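Local coordinates for protein 2,5-dihydroxypyridine 5,6-dioxygenase (Pseudomonas putida KT2440, PDB 7CUP) that uses a non-haem iron centre to cleave the ring of 2,5-dihydroxypyridine with dioxygen, giving N-formylmaleamate in aerobic nicotinate degradation, at residues D211-C223 / W276-C289. Numbering follows the deposited sequence.
Sequences DVGDIILPFKNYC and WTAMGLHDRNDGMC
Lys220 NZ grips two backbone carbonyls of the 276-289 loop, Gly287 O at 2.9 Å and Arg284 O at 3.0 Å, while Asp71 takes the same ammonium in a salt bridge. The lysine chain, extended beyond CG, takes NZ to both carbonyls. Arg284 answers in reverse: NE donates to Phe219 O (2.9 Å), which lies in the guanidinium plane. Tyr222 OH is used twice, giving its proton to Trp276 O in the carbonyl plane (2.7 Å) and accepting from Gly280 N. Trp276 NE1 donates a hydrogen bond to Gly213 O at 2.8 Å, in the indole plane, and the Tyr222 edge meets its five-membered ring in an offset edge-to-face pair, planes at 78°. Thr277 O is hydrogen-bonded to Tyr247 of a second subunit. Met279 fills the middle: bent at chi3 (67°), it sets CE over the centre of the Tyr222 ring, a CH-pi contact 3.7 Å from the centroid; SD lies farther above that face, a more distant Met-aromatic contact. Ile215 CD1 meets Met279 CE end to end at 3.6 Å, its CG2 branch lies against SD, and Leu217 slides past. The hairpin of strands 215-216 and 221-222 is thus clasped to the loop preceding helix 290-294, which packs on Ile215 and Leu217; Leu217 is also backbone hydrogen-bonded to, and packs on, iron ligand Asp320 of strand 319-323.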
loop_
_atom_site.group_PDB
_atom_site.type_symbol
_atom_site.label_atom_id
_atom_site.label_comp_id
_atom_site.label_asym_id
_atom_site.label_seq_id
_atom_site.Cartn_x
_atom_site.Cartn_y
_atom_site.Cartn_z
ATOM N N ASP A 211 11.405 -34.530 27.913
ATOM C CA ASP A 211 12.749 -34.296 28.485
ATOM C C ASP A 211 13.114 -32.829 28.293
ATOM O O ASP A 211 12.422 -32.126 27.526
ATOM C CB ASP A 211 13.792 -35.200 27.852
ATOM C CG ASP A 211 15.055 -35.315 28.683
ATOM O OD1 ASP A 211 15.068 -34.765 29.796
ATOM O OD2 ASP A 211 15.984 -35.972 28.224
ATOM N N VAL A 212 14.155 -32.386 28.997
ATOM C CA VAL A 212 14.832 -31.089 28.720
ATOM C C VAL A 212 15.090 -31.101 27.210
ATOM O O VAL A 212 15.548 -32.140 26.701
ATOM C CB VAL A 212 16.128 -30.909 29.553
ATOM C CG1 VAL A 212 16.896 -29.653 29.152
ATOM C CG2 VAL A 212 15.853 -30.882 31.053
ATOM N N GLY A 213 14.695 -30.038 26.509
ATOM C CA GLY A 213 14.902 -29.921 25.053
ATOM C C GLY A 213 13.696 -30.367 24.244
ATOM O O GLY A 213 13.654 -30.054 23.042
ATOM N N ASP A 214 12.735 -31.079 24.832
ATOM C CA ASP A 214 11.551 -31.504 24.055
ATOM C C ASP A 214 10.617 -30.307 23.919
ATOM O O ASP A 214 10.835 -29.304 24.601
ATOM C CB ASP A 214 10.911 -32.758 24.638
ATOM C CG ASP A 214 11.734 -34.003 24.345
ATOM O OD1 ASP A 214 12.451 -33.992 23.327
ATOM O OD2 ASP A 214 11.646 -34.979 25.132
ATOM N N ILE A 215 9.613 -30.407 23.057
ATOM C CA ILE A 215 8.865 -29.204 22.589
ATOM C C ILE A 215 7.366 -29.389 22.830
ATOM O O ILE A 215 6.846 -30.495 22.598
ATOM C CB ILE A 215 9.209 -28.935 21.108
ATOM C CG1 ILE A 215 10.707 -28.669 20.953
ATOM C CG2 ILE A 215 8.368 -27.800 20.537
ATOM C CD1 ILE A 215 11.152 -28.365 19.534
ATOM N N ILE A 216 6.689 -28.307 23.193
ATOM C CA ILE A 216 5.210 -28.231 23.119
ATOM C C ILE A 216 4.801 -27.183 22.084
ATOM O O ILE A 216 5.272 -26.053 22.190
ATOM C CB ILE A 216 4.579 -27.962 24.487
ATOM C CG1 ILE A 216 5.068 -28.972 25.523
ATOM C CG2 ILE A 216 3.076 -27.982 24.318
ATOM C CD1 ILE A 216 4.667 -28.636 26.904
ATOM N N LEU A 217 3.954 -27.584 21.125
ATOM C CA LEU A 217 3.279 -26.675 20.172
ATOM C C LEU A 217 1.813 -26.571 20.593
ATOM O O LEU A 217 1.217 -27.592 20.894
ATOM C CB LEU A 217 3.451 -27.279 18.776
ATOM C CG LEU A 217 4.888 -27.575 18.354
ATOM C CD1 LEU A 217 4.914 -28.217 16.992
ATOM C CD2 LEU A 217 5.735 -26.309 18.342
ATOM N N PRO A 218 1.167 -25.384 20.619
ATOM C CA PRO A 218 1.738 -24.126 20.103
ATOM C C PRO A 218 2.570 -23.219 21.033
ATOM O O PRO A 218 2.798 -22.101 20.641
ATOM C CB PRO A 218 0.470 -23.337 19.728
ATOM C CG PRO A 218 -0.516 -23.742 20.792
ATOM C CD PRO A 218 -0.225 -25.207 21.080
ATOM N N PHE A 219 3.063 -23.693 22.179
ATOM C CA PHE A 219 3.865 -22.846 23.098
ATOM C C PHE A 219 5.195 -22.490 22.421
ATOM O O PHE A 219 5.736 -21.424 22.700
ATOM C CB PHE A 219 4.142 -23.498 24.457
ATOM C CG PHE A 219 2.951 -24.030 25.226
ATOM C CD1 PHE A 219 1.657 -23.659 24.911
ATOM C CD2 PHE A 219 3.139 -24.931 26.268
ATOM C CE1 PHE A 219 0.580 -24.173 25.622
ATOM C CE2 PHE A 219 2.061 -25.433 26.989
ATOM C CZ PHE A 219 0.779 -25.078 26.638
ATOM N N LYS A 220 5.736 -23.385 21.606
ATOM C CA LYS A 220 7.034 -23.192 20.908
ATOM C C LYS A 220 8.153 -22.894 21.917
ATOM O O LYS A 220 8.920 -21.961 21.680
ATOM C CB LYS A 220 6.893 -22.093 19.855
ATOM C CG LYS A 220 5.888 -22.426 18.770
ATOM C CD LYS A 220 5.349 -21.247 18.028
ATOM C CE LYS A 220 4.528 -21.690 16.855
ATOM N NZ LYS A 220 3.464 -20.712 16.558
ATOM N N ASN A 221 8.244 -23.690 22.984
ATOM C CA ASN A 221 9.322 -23.615 24.002
ATOM C C ASN A 221 10.054 -24.934 23.971
ATOM O O ASN A 221 9.402 -25.944 23.744
ATOM C CB ASN A 221 8.795 -23.405 25.425
ATOM C CG ASN A 221 8.190 -22.031 25.616
ATOM O OD1 ASN A 221 7.216 -21.849 26.366
ATOM N ND2 ASN A 221 8.781 -21.058 24.938
ATOM N N TYR A 222 11.359 -24.897 24.149
ATOM C CA TYR A 222 12.156 -26.072 24.565
ATOM C C TYR A 222 12.000 -26.210 26.082
ATOM O O TYR A 222 12.300 -25.244 26.793
ATOM C CB TYR A 222 13.614 -25.890 24.160
ATOM C CG TYR A 222 13.845 -25.771 22.679
ATOM C CD1 TYR A 222 13.971 -26.892 21.883
ATOM C CD2 TYR A 222 14.028 -24.538 22.077
ATOM C CE1 TYR A 222 14.277 -26.797 20.533
ATOM C CE2 TYR A 222 14.310 -24.423 20.726
ATOM C CZ TYR A 222 14.422 -25.556 19.938
ATOM O OH TYR A 222 14.682 -25.431 18.594
ATOM N N CYS A 223 11.532 -27.356 26.566
ATOM C CA CYS A 223 11.413 -27.622 28.027
ATOM C C CYS A 223 12.787 -27.441 28.683
ATOM O O CYS A 223 13.769 -27.976 28.155
ATOM C CB CYS A 223 10.883 -29.026 28.286
ATOM S SG CYS A 223 9.165 -29.192 27.755
ATOM N N TRP A 276 15.248 -30.011 14.637
ATOM C CA TRP A 276 14.839 -29.747 16.033
ATOM C C TRP A 276 15.348 -28.374 16.468
ATOM O O TRP A 276 14.667 -27.753 17.241
ATOM C CB TRP A 276 15.364 -30.890 16.889
ATOM C CG TRP A 276 15.378 -30.623 18.349
ATOM C CD1 TRP A 276 14.298 -30.625 19.175
ATOM C CD2 TRP A 276 16.531 -30.323 19.159
ATOM N NE1 TRP A 276 14.696 -30.341 20.450
ATOM C CE2 TRP A 276 16.057 -30.149 20.475
ATOM C CE3 TRP A 276 17.904 -30.217 18.918
ATOM C CZ2 TRP A 276 16.904 -29.876 21.546
ATOM C CZ3 TRP A 276 18.749 -29.924 19.971
ATOM C CH2 TRP A 276 18.251 -29.755 21.269
ATOM N N THR A 277 16.472 -27.880 15.949
ATOM C CA THR A 277 17.036 -26.571 16.396
ATOM C C THR A 277 16.337 -25.372 15.719
ATOM O O THR A 277 16.519 -24.234 16.177
ATOM C CB THR A 277 18.535 -26.495 16.121
ATOM O OG1 THR A 277 18.668 -26.732 14.711
ATOM C CG2 THR A 277 19.309 -27.442 17.001
ATOM N N ALA A 278 15.594 -25.592 14.649
ATOM C CA ALA A 278 15.006 -24.502 13.827
ATOM C C ALA A 278 14.104 -23.571 14.667
ATOM O O ALA A 278 14.183 -22.333 14.488
ATOM C CB ALA A 278 14.286 -25.134 12.667
ATOM N N MET A 279 13.307 -24.106 15.588
ATOM C CA MET A 279 12.277 -23.328 16.324
ATOM C C MET A 279 12.980 -22.195 17.076
ATOM O O MET A 279 12.463 -21.046 17.080
ATOM C CB MET A 279 11.531 -24.224 17.315
ATOM C CG MET A 279 10.306 -23.590 17.916
ATOM S SD MET A 279 9.459 -24.747 19.036
ATOM C CE MET A 279 10.640 -24.909 20.374
ATOM N N GLY A 280 14.142 -22.505 17.654
ATOM C CA GLY A 280 14.913 -21.571 18.494
ATOM C C GLY A 280 15.460 -20.390 17.708
ATOM O O GLY A 280 15.943 -19.450 18.340
ATOM N N LEU A 281 15.411 -20.413 16.379
ATOM C CA LEU A 281 15.955 -19.315 15.564
ATOM C C LEU A 281 14.813 -18.415 15.104
ATOM O O LEU A 281 15.113 -17.427 14.379
ATOM C CB LEU A 281 16.722 -19.919 14.383
ATOM C CG LEU A 281 18.020 -20.604 14.796
ATOM C CD1 LEU A 281 18.426 -21.650 13.786
ATOM C CD2 LEU A 281 19.120 -19.581 14.970
ATOM N N HIS A 282 13.569 -18.736 15.493
ATOM C CA HIS A 282 12.348 -18.073 14.970
ATOM C C HIS A 282 11.564 -17.358 16.088
ATOM O O HIS A 282 11.773 -17.666 17.284
ATOM C CB HIS A 282 11.519 -19.128 14.235
ATOM C CG HIS A 282 11.925 -19.316 12.823
ATOM N ND1 HIS A 282 11.535 -18.427 11.854
ATOM C CD2 HIS A 282 12.652 -20.286 12.219
ATOM C CE1 HIS A 282 12.021 -18.836 10.698
ATOM N NE2 HIS A 282 12.688 -19.990 10.899
ATOM N N ASP A 283 10.731 -16.393 15.702
ATOM C CA ASP A 283 9.693 -15.837 16.598
ATOM C C ASP A 283 8.445 -16.719 16.482
ATOM O O ASP A 283 8.240 -17.375 15.447
ATOM C CB ASP A 283 9.455 -14.343 16.340
ATOM C CG ASP A 283 10.655 -13.474 16.714
ATOM O OD1 ASP A 283 11.306 -13.771 17.730
ATOM O OD2 ASP A 283 10.960 -12.528 15.974
ATOM N N ARG A 284 7.599 -16.700 17.507
ATOM C CA ARG A 284 6.389 -17.557 17.542
ATOM C C ARG A 284 5.502 -17.278 16.332
ATOM O O ARG A 284 4.933 -18.219 15.775
ATOM C CB ARG A 284 5.632 -17.309 18.839
ATOM C CG ARG A 284 6.386 -17.778 20.064
ATOM C CD ARG A 284 5.417 -18.084 21.186
ATOM N NE ARG A 284 6.138 -18.553 22.351
ATOM C CZ ARG A 284 6.841 -17.769 23.159
ATOM N NH1 ARG A 284 6.896 -16.469 22.939
ATOM N NH2 ARG A 284 7.468 -18.294 24.195
ATOM N N ASN A 285 5.386 -16.038 15.893
ATOM C CA ASN A 285 4.358 -15.693 14.880
ATOM C C ASN A 285 4.914 -15.979 13.482
ATOM O O ASN A 285 4.191 -15.758 12.529
ATOM C CB ASN A 285 3.856 -14.251 15.054
ATOM C CG ASN A 285 3.135 -14.013 16.378
ATOM O OD1 ASN A 285 2.409 -14.889 16.863
ATOM N ND2 ASN A 285 3.339 -12.841 16.976
ATOM N N ASP A 286 6.152 -16.426 13.338
ATOM C CA ASP A 286 6.732 -16.710 11.998
ATOM C C ASP A 286 5.931 -17.812 11.318
ATOM O O ASP A 286 5.814 -17.766 10.114
ATOM C CB ASP A 286 8.190 -17.138 12.086
ATOM C CG ASP A 286 9.093 -16.000 12.534
ATOM O OD1 ASP A 286 8.591 -14.865 12.647
ATOM O OD2 ASP A 286 10.279 -16.261 12.780
ATOM N N GLY A 287 5.445 -18.792 12.069
ATOM C CA GLY A 287 4.757 -19.972 11.507
ATOM C C GLY A 287 4.336 -20.943 12.593
ATOM O O GLY A 287 4.452 -20.616 13.781
ATOM N N MET A 288 3.881 -22.128 12.215
ATOM C CA MET A 288 3.397 -23.159 13.166
ATOM C C MET A 288 4.521 -24.150 13.534
ATOM O O MET A 288 4.301 -25.012 14.383
ATOM C CB MET A 288 2.209 -23.875 12.539
ATOM C CG MET A 288 2.577 -24.781 11.379
ATOM S SD MET A 288 1.095 -25.641 10.778
ATOM C CE MET A 288 -0.006 -24.235 10.639
ATOM N N CYS A 289 5.719 -23.990 12.990
ATOM C CA CYS A 289 6.917 -24.812 13.299
ATOM C C CYS A 289 6.654 -26.257 12.845
ATOM O O CYS A 289 6.543 -27.213 13.672
ATOM C CB CYS A 289 7.350 -24.726 14.764
ATOM S SG CYS A 289 9.036 -25.372 14.993
HETATM O O HOH W 1 1.884 -17.898 17.223
#